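Local structure of protein ACDH-11, isoform b (Caenorhabditis elegans, 4Y9J) at residues G151-L156 with D173-R178; H99-I104 with F133-S138; D521-H526 with I568-E573. The protein binds flavin-adenine dinucleotide and belongs to the acyl-CoA dehydrogenase family of flavoproteins. All blocks are in the same frame, centred on the assembly; numbering follows the deposited sequence.

Overall arrangement
Contacts 1 and 2 both lie in the AidB-like N-terminal region of the chain, and contact 3 in the C-terminal region. Contact 2 comes first along the chain and joins helices 96-107 and 121-135. Contact 1 follows, joining helices 143-158 and 166-175. Their centres are about 17 Å apart and their nearest atoms about 5 Å, without touching. Helices 121-135 and 143-158 follow each other in the chain. Contact 3 sets the start of helix 524-545 against the loop before helix 577-587. Its centre is about 39 Å from each of the others, across the middle of the chain. Contacts 1 and 2 thus lie in one helical part of the chain and contact 3 in another.

Contact 1: residues G151-L156 with D173-R178; sequences GAVKTL and DRLRSR
In the helical N-terminal domain, A152 and V153 of helix 143-158 pack against L175 and R176, where helix 166-175 ends. The next helix in the chain thus folds back on the one before it. V153 and L175 carry the contact, and their side chains run past one another, pointing opposite ways. The CG2 branch of V153 does the touching. V153 CG2 lies 3.6 Å from L175 CB and 4.0 Å from L175 CD1. CG1 is anti to the backbone N (chi1 176°), which puts CG2 on the side that meets the leucine. L175 CD1 also reaches A152 CB at 3.9 Å, so the leucine methyl CD1 touches both A152 and V153. R176 adds its aliphatic stem, with R176 CG 4.1 Å from V153 CG2. Its chain then bends at chi3, and the guanidinium forms a salt bridge with D117. Within helix 143-158, G151 O accepts from both T155 N and T155 OG1, which come from opposite faces of its carbonyl plane. S186 of strand 186-189 touches both A152 and L175. The contact between the two segments is therefore purely apolar, held by burial and shape, with the arginine charge paired outside it.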
ATOM      1  N   GLY B 151     -14.663  31.298  -8.924  1.00 33.83           N
ATOM      2  CA  GLY B 151     -14.675  31.552 -10.349  1.00 34.63           C
ATOM      3  C   GLY B 151     -16.013  31.222 -10.987  1.00 35.19           C
ATOM      4  O   GLY B 151     -16.472  31.956 -11.857  1.00 35.28           O
ATOM      5  N   ALA B 152     -16.657  30.147 -10.519  1.00 31.93           N
ATOM      6  CA  ALA B 152     -17.971  29.786 -10.960  1.00 34.36           C
ATOM      7  C   ALA B 152     -19.016  30.831 -10.603  1.00 35.15           C
ATOM      8  O   ALA B 152     -19.869  31.166 -11.438  1.00 36.87           O
ATOM      9  CB  ALA B 152     -18.412  28.430 -10.353  1.00 35.75           C
ATOM     10  N   VAL B 153     -18.996  31.280  -9.347  1.00 35.03           N
ATOM     11  CA  VAL B 153     -19.929  32.366  -8.935  1.00 36.84           C
ATOM     12  C   VAL B 153     -19.764  33.603  -9.820  1.00 39.69           C
ATOM     13  O   VAL B 153     -20.759  34.164 -10.304  1.00 38.26           O
ATOM     14  CB  VAL B 153     -19.750  32.761  -7.498  1.00 36.54           C
ATOM     15  CG1 VAL B 153     -20.647  33.921  -7.184  1.00 38.90           C
ATOM     16  CG2 VAL B 153     -20.044  31.580  -6.552  1.00 35.16           C
ATOM     17  N   LYS B 154     -18.507  34.026 -10.035  1.00 39.01           N
ATOM     18  CA  LYS B 154     -18.231  35.185 -10.831  1.00 41.96           C
ATOM     19  C   LYS B 154     -18.737  34.986 -12.247  1.00 40.88           C
ATOM     20  O   LYS B 154     -19.293  35.894 -12.851  1.00 40.53           O
ATOM     21  CB  LYS B 154     -16.715  35.441 -10.851  1.00 43.45           C
ATOM     22  CG  LYS B 154     -16.309  36.657 -11.664  1.00 47.56           C
ATOM     23  CD  LYS B 154     -16.793  37.921 -11.020  1.00 53.85           C
ATOM     24  CE  LYS B 154     -16.309  39.097 -11.876  1.00 63.39           C
ATOM     25  NZ  LYS B 154     -15.668  40.159 -11.080  1.00 61.88           N
ATOM     26  N   THR B 155     -18.465  33.802 -12.806  1.00 38.48           N
ATOM     27  CA  THR B 155     -18.873  33.526 -14.155  1.00 40.11           C
ATOM     28  C   THR B 155     -20.374  33.564 -14.299  1.00 40.00           C
ATOM     29  O   THR B 155     -20.940  34.235 -15.184  1.00 42.80           O
ATOM     30  CB  THR B 155     -18.354  32.146 -14.577  1.00 40.23           C
ATOM     31  OG1 THR B 155     -16.934  32.168 -14.580  1.00 40.94           O
ATOM     32  CG2 THR B 155     -18.860  31.740 -15.950  1.00 41.97           C
ATOM     33  N   LEU B 156     -21.075  32.863 -13.424  1.00 39.30           N
ATOM     34  CA  LEU B 156     -22.498  32.757 -13.561  1.00 40.80           C
ATOM     35  C   LEU B 156     -23.228  34.099 -13.304  1.00 41.53           C
ATOM     36  O   LEU B 156     -24.167  34.473 -14.036  1.00 43.70           O
ATOM     37  CB  LEU B 156     -23.048  31.654 -12.664  1.00 40.33           C
ATOM     38  CG  LEU B 156     -22.557  30.232 -12.978  1.00 41.00           C
ATOM     39  CD1 LEU B 156     -23.150  29.279 -11.926  1.00 41.69           C
ATOM     40  CD2 LEU B 156     -23.004  29.803 -14.373  1.00 41.93           C
ATOM     41  N   ASP B 173     -26.386  30.433  -5.238  1.00 41.02           N
ATOM     42  CA  ASP B 173     -26.818  30.482  -3.829  1.00 41.86           C
ATOM     43  C   ASP B 173     -26.046  29.457  -2.983  1.00 41.70           C
ATOM     44  O   ASP B 173     -25.565  29.783  -1.937  1.00 42.20           O
ATOM     45  CB  ASP B 173     -28.316  30.250  -3.672  1.00 42.79           C
ATOM     46  CG  ASP B 173     -29.158  31.456  -4.116  1.00 45.20           C
ATOM     47  OD1 ASP B 173     -28.606  32.566  -4.137  1.00 43.84           O
ATOM     48  OD2 ASP B 173     -30.367  31.296  -4.410  1.00 45.29           O
ATOM     49  N   ARG B 174     -25.867  28.260  -3.501  1.00 39.92           N
ATOM     50  CA  ARG B 174     -25.129  27.201  -2.787  1.00 40.07           C
ATOM     51  C   ARG B 174     -23.648  27.352  -2.767  1.00 38.50           C
ATOM     52  O   ARG B 174     -23.052  27.113  -1.760  1.00 36.22           O
ATOM     53  CB  ARG B 174     -25.515  25.865  -3.352  1.00 41.25           C
ATOM     54  CG  ARG B 174     -27.010  25.747  -3.084  1.00 46.50           C
ATOM     55  CD  ARG B 174     -27.579  24.409  -3.426  1.00 50.67           C
ATOM     56  NE  ARG B 174     -27.257  23.465  -2.381  1.00 55.14           N
ATOM     57  CZ  ARG B 174     -27.944  22.355  -2.127  1.00 53.49           C
ATOM     58  NH1 ARG B 174     -28.999  22.045  -2.856  1.00 55.71           N
ATOM     59  NH2 ARG B 174     -27.516  21.535  -1.190  1.00 47.88           N
ATOM     60  N   LEU B 175     -23.064  27.768  -3.880  1.00 36.70           N
ATOM     61  CA  LEU B 175     -21.660  28.049  -3.918  1.00 34.82           C
ATOM     62  C   LEU B 175     -21.264  29.124  -2.917  1.00 35.99           C
ATOM     63  O   LEU B 175     -20.147  29.057  -2.364  1.00 35.65           O
ATOM     64  CB  LEU B 175     -21.186  28.418  -5.329  1.00 35.91           C
ATOM     65  CG  LEU B 175     -21.386  27.350  -6.423  1.00 36.38           C
ATOM     66  CD1 LEU B 175     -21.302  27.947  -7.825  1.00 36.79           C
ATOM     67  CD2 LEU B 175     -20.392  26.216  -6.297  1.00 36.39           C
ATOM     68  N   ARG B 176     -22.125  30.130  -2.700  1.00 37.23           N
ATOM     69  CA  ARG B 176     -21.863  31.196  -1.719  1.00 39.61           C
ATOM     70  C   ARG B 176     -22.309  30.874  -0.295  1.00 41.07           C
ATOM     71  O   ARG B 176     -22.162  31.691   0.589  1.00 43.76           O
ATOM     72  CB  ARG B 176     -22.679  32.462  -2.115  1.00 45.01           C
ATOM     73  CG  ARG B 176     -22.294  33.072  -3.409  1.00 46.41           C
ATOM     74  CD  ARG B 176     -23.338  34.106  -3.847  1.00 50.40           C
ATOM     75  NE  ARG B 176     -23.419  35.200  -2.882  1.00 52.86           N
ATOM     76  CZ  ARG B 176     -24.282  36.215  -2.941  1.00 58.70           C
ATOM     77  NH1 ARG B 176     -25.207  36.275  -3.913  1.00 60.57           N
ATOM     78  NH2 ARG B 176     -24.259  37.142  -1.974  1.00 57.97           N
ATOM     79  N   SER B 177     -22.952  29.742  -0.035  1.00 41.05           N
ATOM     80  CA  SER B 177     -23.510  29.523   1.289  1.00 40.23           C
ATOM     81  C   SER B 177     -22.503  29.320   2.383  1.00 39.61           C
ATOM     82  O   SER B 177     -21.459  28.664   2.203  1.00 38.93           O
ATOM     83  CB  SER B 177     -24.380  28.328   1.255  1.00 41.70           C
ATOM     84  OG  SER B 177     -24.983  28.074   2.497  1.00 42.39           O
ATOM     85  N   ARG B 178     -22.816  29.873   3.541  1.00 41.64           N
ATOM     86  CA  ARG B 178     -22.008  29.625   4.757  1.00 43.27           C
ATOM     87  C   ARG B 178     -22.477  28.392   5.532  1.00 42.43           C
ATOM     88  O   ARG B 178     -21.863  28.009   6.510  1.00 42.94           O
ATOM     89  CB  ARG B 178     -22.019  30.880   5.649  1.00 47.63           C
ATOM     90  CG  ARG B 178     -21.357  32.061   4.945  1.00 50.47           C
ATOM     91  CD  ARG B 178     -21.035  33.314   5.771  1.00 55.20           C
ATOM     92  NE  ARG B 178     -19.929  33.068   6.724  1.00 55.74           N
ATOM     93  CZ  ARG B 178     -18.996  33.942   7.112  1.00 57.01           C
ATOM     94  NH1 ARG B 178     -18.874  35.170   6.566  1.00 59.11           N
ATOM     95  NH2 ARG B 178     -18.129  33.558   8.049  1.00 55.29           N
TER

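Contact 2: residues H99-I104 with F133-S138; sequences HKLKQI and FLFSPS
L101 and F135 form the close part of this contact, and they meet at a single point. L101 CD2 lies 4.2 Å from F135 CE1. The two side chains run at a slant to each other, methyl against ring carbon. The phenyl ring projects from its helix with CG anti to the backbone N (chi1 -178°), and this carries CE1 across to the leucine. In L101 it is the carbonyl carbon that CG stands anti to (chi1 -73°). L101 CD2 also lies 4.5 Å from S138 O, a marginal approach to the backbone just past the phenylalanine. The two backbones stay well apart: even the nearest CA atoms, of L101 and S138, are 9.8 Å from each other. This is helix-to-helix packing in the helical N-terminal part of the chain, between helix 96-107 and the F135 region of helix 121-135. Helix 44-74 packs alongside, where V65 touches L101 and L68 touches I104. The F135 side chain is about 9 Å from the bound UCC ligand. S138 is buried, but its hydroxyl turns to other partners and is hydrogen-bonded to E66 and R329. Away from F135, helix 96-107 is looser, more polar and partly exposed. K102 points away and forms a salt bridge with D228, and K100 lies against E64 of helix 44-74.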
ATOM      1  N   HIS B  99     -13.499  16.557   3.618  1.00 31.83           N
ATOM      2  CA  HIS B  99     -14.842  17.022   3.798  1.00 32.47           C
ATOM      3  C   HIS B  99     -14.919  18.109   4.876  1.00 33.57           C
ATOM      4  O   HIS B  99     -15.658  19.083   4.719  1.00 32.24           O
ATOM      5  CB  HIS B  99     -15.837  15.878   4.080  1.00 36.06           C
ATOM      6  CG  HIS B  99     -15.953  14.904   2.949  1.00 41.01           C
ATOM      7  ND1 HIS B  99     -16.404  15.255   1.685  1.00 44.22           N
ATOM      8  CD2 HIS B  99     -15.661  13.580   2.889  1.00 45.13           C
ATOM      9  CE1 HIS B  99     -16.351  14.200   0.889  1.00 47.18           C
ATOM     10  NE2 HIS B  99     -15.897  13.174   1.596  1.00 49.44           N
ATOM     11  N   LYS B 100     -14.248  17.903   5.998  1.00 32.18           N
ATOM     12  CA  LYS B 100     -14.239  18.844   7.101  1.00 33.19           C
ATOM     13  C   LYS B 100     -13.662  20.181   6.683  1.00 32.03           C
ATOM     14  O   LYS B 100     -14.254  21.243   7.001  1.00 30.94           O
ATOM     15  CB  LYS B 100     -13.500  18.283   8.315  1.00 35.22           C
ATOM     16  CG  LYS B 100     -13.480  19.205   9.517  1.00 41.68           C
ATOM     17  CD  LYS B 100     -14.861  19.490  10.115  1.00 44.11           C
ATOM     18  CE  LYS B 100     -14.713  20.422  11.327  1.00 45.19           C
ATOM     19  NZ  LYS B 100     -15.949  20.751  12.043  1.00 50.17           N
ATOM     20  N   LEU B 101     -12.611  20.161   5.897  1.00 30.33           N
ATOM     21  CA  LEU B 101     -12.028  21.398   5.349  1.00 31.09           C
ATOM     22  C   LEU B 101     -13.026  22.191   4.488  1.00 31.42           C
ATOM     23  O   LEU B 101     -13.144  23.397   4.613  1.00 31.91           O
ATOM     24  CB  LEU B 101     -10.766  21.116   4.594  1.00 30.19           C
ATOM     25  CG  LEU B 101      -9.554  20.748   5.476  1.00 31.11           C
ATOM     26  CD1 LEU B 101      -8.532  19.914   4.724  1.00 28.92           C
ATOM     27  CD2 LEU B 101      -8.906  21.958   6.069  1.00 31.46           C
ATOM     28  N   LYS B 102     -13.760  21.484   3.633  1.00 32.14           N
ATOM     29  CA  LYS B 102     -14.791  22.142   2.821  1.00 32.71           C
ATOM     30  C   LYS B 102     -15.865  22.785   3.674  1.00 33.63           C
ATOM     31  O   LYS B 102     -16.369  23.857   3.385  1.00 33.60           O
ATOM     32  CB  LYS B 102     -15.420  21.146   1.857  1.00 33.06           C
ATOM     33  CG  LYS B 102     -14.442  20.720   0.763  1.00 31.19           C
ATOM     34  CD  LYS B 102     -14.978  19.522  -0.009  1.00 31.44           C
ATOM     35  CE  LYS B 102     -16.141  19.772  -0.912  1.00 33.70           C
ATOM     36  NZ  LYS B 102     -16.810  18.531  -1.432  1.00 32.45           N
ATOM     37  N   GLN B 103     -16.266  22.095   4.712  1.00 32.27           N
ATOM     38  CA  GLN B 103     -17.209  22.640   5.650  1.00 35.32           C
ATOM     39  C   GLN B 103     -16.742  23.884   6.351  1.00 34.37           C
ATOM     40  O   GLN B 103     -17.528  24.836   6.527  1.00 35.49           O
ATOM     41  CB  GLN B 103     -17.676  21.590   6.662  1.00 35.03           C
ATOM     42  CG  GLN B 103     -18.283  20.394   5.960  1.00 37.16           C
ATOM     43  CD  GLN B 103     -18.430  19.150   6.870  1.00 46.24           C
ATOM     44  OE1 GLN B 103     -18.030  19.139   8.038  1.00 47.51           O
ATOM     45  NE2 GLN B 103     -18.975  18.092   6.305  1.00 48.03           N
ATOM     46  N   ILE B 104     -15.515  23.864   6.789  1.00 32.91           N
ATOM     47  CA  ILE B 104     -14.881  25.014   7.403  1.00 34.51           C
ATOM     48  C   ILE B 104     -14.839  26.226   6.437  1.00 36.00           C
ATOM     49  O   ILE B 104     -15.137  27.362   6.860  1.00 35.45           O
ATOM     50  CB  ILE B 104     -13.491  24.674   7.925  1.00 34.85           C
ATOM     51  CG1 ILE B 104     -13.599  23.731   9.150  1.00 36.61           C
ATOM     52  CG2 ILE B 104     -12.739  25.944   8.294  1.00 34.83           C
ATOM     53  CD1 ILE B 104     -12.250  23.158   9.572  1.00 37.09           C
ATOM     54  N   PHE B 133      -5.273  33.703   1.741  1.00 35.06           N
ATOM     55  CA  PHE B 133      -3.841  33.667   1.952  1.00 36.89           C
ATOM     56  C   PHE B 133      -3.435  32.939   3.266  1.00 36.03           C
ATOM     57  O   PHE B 133      -2.426  32.221   3.305  1.00 36.04           O
ATOM     58  CB  PHE B 133      -3.267  35.063   1.854  1.00 37.11           C
ATOM     59  CG  PHE B 133      -1.785  35.182   2.222  1.00 38.12           C
ATOM     60  CD1 PHE B 133      -0.758  34.755   1.363  1.00 36.92           C
ATOM     61  CD2 PHE B 133      -1.431  35.706   3.477  1.00 37.83           C
ATOM     62  CE1 PHE B 133       0.578  34.925   1.741  1.00 39.42           C
ATOM     63  CE2 PHE B 133      -0.110  35.890   3.835  1.00 41.72           C
ATOM     64  CZ  PHE B 133       0.891  35.521   2.980  1.00 39.00           C
ATOM     65  N   LEU B 134      -4.192  33.143   4.341  1.00 34.92           N
ATOM     66  CA  LEU B 134      -3.977  32.400   5.572  1.00 36.37           C
ATOM     67  C   LEU B 134      -4.340  30.902   5.400  1.00 36.31           C
ATOM     68  O   LEU B 134      -3.614  30.014   5.886  1.00 34.69           O
ATOM     69  CB  LEU B 134      -4.767  32.998   6.705  1.00 36.91           C
ATOM     70  CG  LEU B 134      -4.480  34.466   7.000  1.00 39.60           C
ATOM     71  CD1 LEU B 134      -5.401  34.863   8.147  1.00 40.27           C
ATOM     72  CD2 LEU B 134      -3.022  34.677   7.360  1.00 41.72           C
ATOM     73  N   PHE B 135      -5.399  30.618   4.637  1.00 35.77           N
ATOM     74  CA  PHE B 135      -5.917  29.253   4.482  1.00 33.51           C
ATOM     75  C   PHE B 135      -4.980  28.412   3.631  1.00 32.54           C
ATOM     76  O   PHE B 135      -4.673  27.258   3.987  1.00 31.10           O
ATOM     77  CB  PHE B 135      -7.348  29.302   3.859  1.00 33.27           C
ATOM     78  CG  PHE B 135      -8.009  27.967   3.681  1.00 33.93           C
ATOM     79  CD1 PHE B 135      -8.179  27.111   4.767  1.00 35.22           C
ATOM     80  CD2 PHE B 135      -8.451  27.558   2.444  1.00 34.19           C
ATOM     81  CE1 PHE B 135      -8.822  25.906   4.652  1.00 35.56           C
ATOM     82  CE2 PHE B 135      -9.075  26.310   2.305  1.00 34.80           C
ATOM     83  CZ  PHE B 135      -9.288  25.512   3.406  1.00 34.99           C
ATOM     84  N   SER B 136      -4.509  28.989   2.524  1.00 31.33           N
ATOM     85  CA  SER B 136      -3.944  28.191   1.414  1.00 30.62           C
ATOM     86  C   SER B 136      -2.838  27.167   1.784  1.00 30.06           C
ATOM     87  O   SER B 136      -2.938  26.006   1.394  1.00 29.80           O
ATOM     88  CB  SER B 136      -3.521  29.138   0.295  1.00 32.41           C
ATOM     89  OG  SER B 136      -3.375  28.395  -0.902  1.00 32.94           O
ATOM     90  N   PRO B 137      -1.806  27.566   2.563  1.00 31.73           N
ATOM     91  CA  PRO B 137      -0.777  26.598   2.874  1.00 32.70           C
ATOM     92  C   PRO B 137      -1.176  25.570   3.926  1.00 32.97           C
ATOM     93  O   PRO B 137      -0.468  24.583   4.094  1.00 32.23           O
ATOM     94  CB  PRO B 137       0.386  27.456   3.384  1.00 33.36           C
ATOM     95  CG  PRO B 137      -0.231  28.745   3.827  1.00 36.14           C
ATOM     96  CD  PRO B 137      -1.421  28.926   2.974  1.00 34.31           C
ATOM     97  N   SER B 138      -2.290  25.752   4.599  1.00 31.23           N
ATOM     98  CA  SER B 138      -2.830  24.690   5.431  1.00 30.85           C
ATOM     99  C   SER B 138      -4.034  23.931   4.918  1.00 31.91           C
ATOM    100  O   SER B 138      -4.599  23.105   5.651  1.00 32.32           O
ATOM    101  CB  SER B 138      -3.253  25.308   6.746  1.00 32.56           C
ATOM    102  OG  SER B 138      -2.110  25.795   7.406  1.00 35.42           O
TER

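Contact 3: residues D521-H526 with I568-E573; sequences DSVARH and IDLRWE
V523 and L570 meet with their side chains at about a right angle. The end of the leucine lies across the valine, with L570 CD1 3.9 Å from V523 CB and 4.2 Å from V523 CG2. L570 CD1 also packs on H526, 3.8 Å from H526 CB. L570 CD1 thus sits against two residues that lie along one side of the segment. CG of L570 is anti to the backbone N (chi1 179°), and a turn at chi2 (63°) brings CD1 close to them. H526 makes a second, quite different meeting. Its imidazole presents an edge to the backbone of D569, where D569 O lies near the ring plane, 3.4 Å from H526 CD2. This is a carbon edge facing a carbonyl oxygen, and D569 O is also 3.6 Å from H526 CB. The carboxylate of D569 is more distant, with D569 OD2 5.6 Å from H526 NE2. The setting is the C-terminal helical region, where V523 holds the N-cap position of helix 524-545. The facing segment 568-573 is an irregular loop leading to helix 577-587. W574, also of this loop, meets the H526 ring with planes at about 60° and touches V523. F575 touches V523 and L570. Both segments also reach the second subunit: R525 forms a salt bridge with E416 of that chain, and R571 NH1 is hydrogen-bonded to its C563 O.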
ATOM      1  N   ASP B 521       6.747  37.898 -29.447  1.00 45.45           N
ATOM      2  CA  ASP B 521       6.391  36.683 -28.766  1.00 45.53           C
ATOM      3  C   ASP B 521       7.602  35.974 -28.105  1.00 43.50           C
ATOM      4  O   ASP B 521       7.450  35.381 -27.051  1.00 42.35           O
ATOM      5  CB  ASP B 521       5.645  35.702 -29.698  1.00 46.82           C
ATOM      6  CG  ASP B 521       6.369  35.436 -31.018  1.00 52.34           C
ATOM      7  OD1 ASP B 521       6.715  36.392 -31.760  1.00 58.66           O
ATOM      8  OD2 ASP B 521       6.475  34.249 -31.392  1.00 54.38           O
ATOM      9  N   SER B 522       8.771  36.060 -28.749  1.00 42.20           N
ATOM     10  CA  SER B 522      10.019  35.460 -28.262  1.00 42.23           C
ATOM     11  C   SER B 522      10.391  35.965 -26.888  1.00 39.95           C
ATOM     12  O   SER B 522      10.892  35.202 -26.023  1.00 38.81           O
ATOM     13  CB  SER B 522      11.188  35.724 -29.241  1.00 44.79           C
ATOM     14  OG  SER B 522      12.161  34.760 -28.894  1.00 47.52           O
ATOM     15  N   VAL B 523      10.058  37.239 -26.642  1.00 40.54           N
ATOM     16  CA  VAL B 523      10.440  37.905 -25.396  1.00 40.43           C
ATOM     17  C   VAL B 523       9.247  38.121 -24.484  1.00 41.27           C
ATOM     18  O   VAL B 523       9.294  38.929 -23.563  1.00 40.61           O
ATOM     19  CB  VAL B 523      11.218  39.211 -25.641  1.00 44.52           C
ATOM     20  CG1 VAL B 523      12.574  38.895 -26.293  1.00 47.36           C
ATOM     21  CG2 VAL B 523      10.461  40.178 -26.547  1.00 47.57           C
ATOM     22  N   ALA B 524       8.164  37.386 -24.705  1.00 39.45           N
ATOM     23  CA  ALA B 524       6.931  37.670 -23.927  1.00 38.38           C
ATOM     24  C   ALA B 524       7.174  37.524 -22.392  1.00 37.09           C
ATOM     25  O   ALA B 524       6.643  38.289 -21.600  1.00 37.09           O
ATOM     26  CB  ALA B 524       5.827  36.773 -24.392  1.00 38.84           C
ATOM     27  N   ARG B 525       7.992  36.545 -21.945  1.00 35.09           N
ATOM     28  CA  ARG B 525       8.213  36.380 -20.541  1.00 34.91           C
ATOM     29  C   ARG B 525       9.029  37.525 -19.932  1.00 36.17           C
ATOM     30  O   ARG B 525       8.778  37.971 -18.823  1.00 35.67           O
ATOM     31  CB  ARG B 525       8.883  34.965 -20.249  1.00 34.32           C
ATOM     32  CG  ARG B 525       9.075  34.746 -18.789  1.00 34.29           C
ATOM     33  CD  ARG B 525       9.916  33.510 -18.427  1.00 34.98           C
ATOM     34  NE  ARG B 525       9.270  32.284 -18.784  1.00 33.52           N
ATOM     35  CZ  ARG B 525       9.493  31.128 -18.142  1.00 32.43           C
ATOM     36  NH1 ARG B 525      10.344  31.066 -17.106  1.00 31.29           N
ATOM     37  NH2 ARG B 525       8.857  30.065 -18.543  1.00 30.97           N
ATOM     38  N   HIS B 526      10.030  38.005 -20.665  1.00 38.00           N
ATOM     39  CA  HIS B 526      10.835  39.123 -20.210  1.00 38.92           C
ATOM     40  C   HIS B 526       9.989  40.403 -20.061  1.00 39.56           C
ATOM     41  O   HIS B 526      10.145  41.114 -19.118  1.00 40.02           O
ATOM     42  CB  HIS B 526      12.002  39.361 -21.147  1.00 40.72           C
ATOM     43  CG  HIS B 526      12.941  38.202 -21.257  1.00 43.79           C
ATOM     44  ND1 HIS B 526      12.632  37.046 -21.948  1.00 48.78           N
ATOM     45  CD2 HIS B 526      14.184  38.024 -20.771  1.00 49.24           C
ATOM     46  CE1 HIS B 526      13.660  36.205 -21.879  1.00 50.71           C
ATOM     47  NE2 HIS B 526      14.606  36.773 -21.161  1.00 47.19           N
ATOM     48  N   ILE B 568      14.250  45.785 -15.052  1.00 48.75           N
ATOM     49  CA  ILE B 568      14.044  45.415 -16.436  1.00 49.56           C
ATOM     50  C   ILE B 568      15.232  44.556 -16.896  1.00 48.82           C
ATOM     51  O   ILE B 568      16.337  44.866 -16.593  1.00 51.17           O
ATOM     52  CB  ILE B 568      13.813  46.637 -17.327  1.00 49.40           C
ATOM     53  CG1 ILE B 568      13.622  46.210 -18.777  1.00 49.05           C
ATOM     54  CG2 ILE B 568      14.927  47.690 -17.189  1.00 51.47           C
ATOM     55  CD1 ILE B 568      13.277  47.349 -19.725  1.00 50.99           C
ATOM     56  N   ASP B 569      14.948  43.463 -17.598  1.00 48.73           N
ATOM     57  CA  ASP B 569      15.964  42.609 -18.195  1.00 49.33           C
ATOM     58  C   ASP B 569      15.438  42.239 -19.588  1.00 49.13           C
ATOM     59  O   ASP B 569      14.744  41.237 -19.771  1.00 48.10           O
ATOM     60  CB  ASP B 569      16.208  41.378 -17.336  1.00 48.98           C
ATOM     61  CG  ASP B 569      17.438  40.588 -17.761  1.00 50.81           C
ATOM     62  OD1 ASP B 569      18.243  40.992 -18.609  1.00 54.74           O
ATOM     63  OD2 ASP B 569      17.557  39.510 -17.237  1.00 58.88           O
ATOM     64  N   LEU B 570      15.761  43.093 -20.552  1.00 48.39           N
ATOM     65  CA  LEU B 570      15.166  43.048 -21.872  1.00 49.60           C
ATOM     66  C   LEU B 570      15.981  43.944 -22.793  1.00 50.84           C
ATOM     67  O   LEU B 570      16.214  45.128 -22.490  1.00 51.49           O
ATOM     68  CB  LEU B 570      13.721  43.504 -21.769  1.00 53.17           C
ATOM     69  CG  LEU B 570      12.872  43.560 -23.028  1.00 57.58           C
ATOM     70  CD1 LEU B 570      12.675  42.196 -23.659  1.00 56.94           C
ATOM     71  CD2 LEU B 570      11.523  44.224 -22.704  1.00 59.03           C
ATOM     72  N   ARG B 571      16.436  43.389 -23.907  1.00 50.39           N
ATOM     73  CA  ARG B 571      17.235  44.132 -24.831  1.00 52.07           C
ATOM     74  C   ARG B 571      16.633  44.044 -26.179  1.00 52.41           C
ATOM     75  O   ARG B 571      16.007  43.071 -26.516  1.00 51.60           O
ATOM     76  CB  ARG B 571      18.652  43.585 -24.921  1.00 54.71           C
ATOM     77  CG  ARG B 571      19.265  43.269 -23.577  1.00 55.89           C
ATOM     78  CD  ARG B 571      20.781  43.131 -23.637  1.00 56.80           C
ATOM     79  NE  ARG B 571      21.217  42.721 -22.319  1.00 57.51           N
ATOM     80  CZ  ARG B 571      22.425  42.257 -21.998  1.00 58.23           C
ATOM     81  NH1 ARG B 571      23.355  42.121 -22.904  1.00 55.03           N
ATOM     82  NH2 ARG B 571      22.661  41.880 -20.744  1.00 59.56           N
ATOM     83  N   TRP B 572      16.899  45.067 -26.964  1.00 52.99           N
ATOM     84  CA  TRP B 572      16.325  45.180 -28.272  1.00 56.45           C
ATOM     85  C   TRP B 572      16.709  43.998 -29.140  1.00 56.45           C
ATOM     86  O   TRP B 572      15.866  43.433 -29.801  1.00 55.69           O
ATOM     87  CB  TRP B 572      16.699  46.525 -28.911  1.00 59.48           C
ATOM     88  CG  TRP B 572      16.241  46.608 -30.281  1.00 63.28           C
ATOM     89  CD1 TRP B 572      17.001  46.831 -31.364  1.00 67.42           C
ATOM     90  CD2 TRP B 572      14.893  46.463 -30.757  1.00 65.07           C
ATOM     91  NE1 TRP B 572      16.236  46.829 -32.491  1.00 69.11           N
ATOM     92  CE2 TRP B 572      14.935  46.591 -32.151  1.00 67.44           C
ATOM     93  CE3 TRP B 572      13.665  46.245 -30.143  1.00 63.34           C
ATOM     94  CZ2 TRP B 572      13.789  46.507 -32.954  1.00 69.62           C
ATOM     95  CZ3 TRP B 572      12.517  46.147 -30.949  1.00 64.96           C
ATOM     96  CH2 TRP B 572      12.602  46.266 -32.341  1.00 65.47           C
ATOM     97  N   GLU B 573      17.982  43.582 -29.120  1.00 58.97           N
ATOM     98  CA  GLU B 573      18.389  42.443 -29.943  1.00 58.45           C
ATOM     99  C   GLU B 573      17.691  41.134 -29.640  1.00 54.34           C
ATOM    100  O   GLU B 573      17.612  40.250 -30.505  1.00 52.96           O
ATOM    101  CB  GLU B 573      19.917  42.251 -29.939  1.00 63.55           C
ATOM    102  CG  GLU B 573      20.489  41.942 -28.582  1.00 63.27           C
ATOM    103  CD  GLU B 573      20.857  43.179 -27.799  1.00 69.06           C
ATOM    104  OE1 GLU B 573      20.344  44.288 -28.118  1.00 64.16           O
ATOM    105  OE2 GLU B 573      21.646  43.010 -26.835  1.00 71.97           O
TER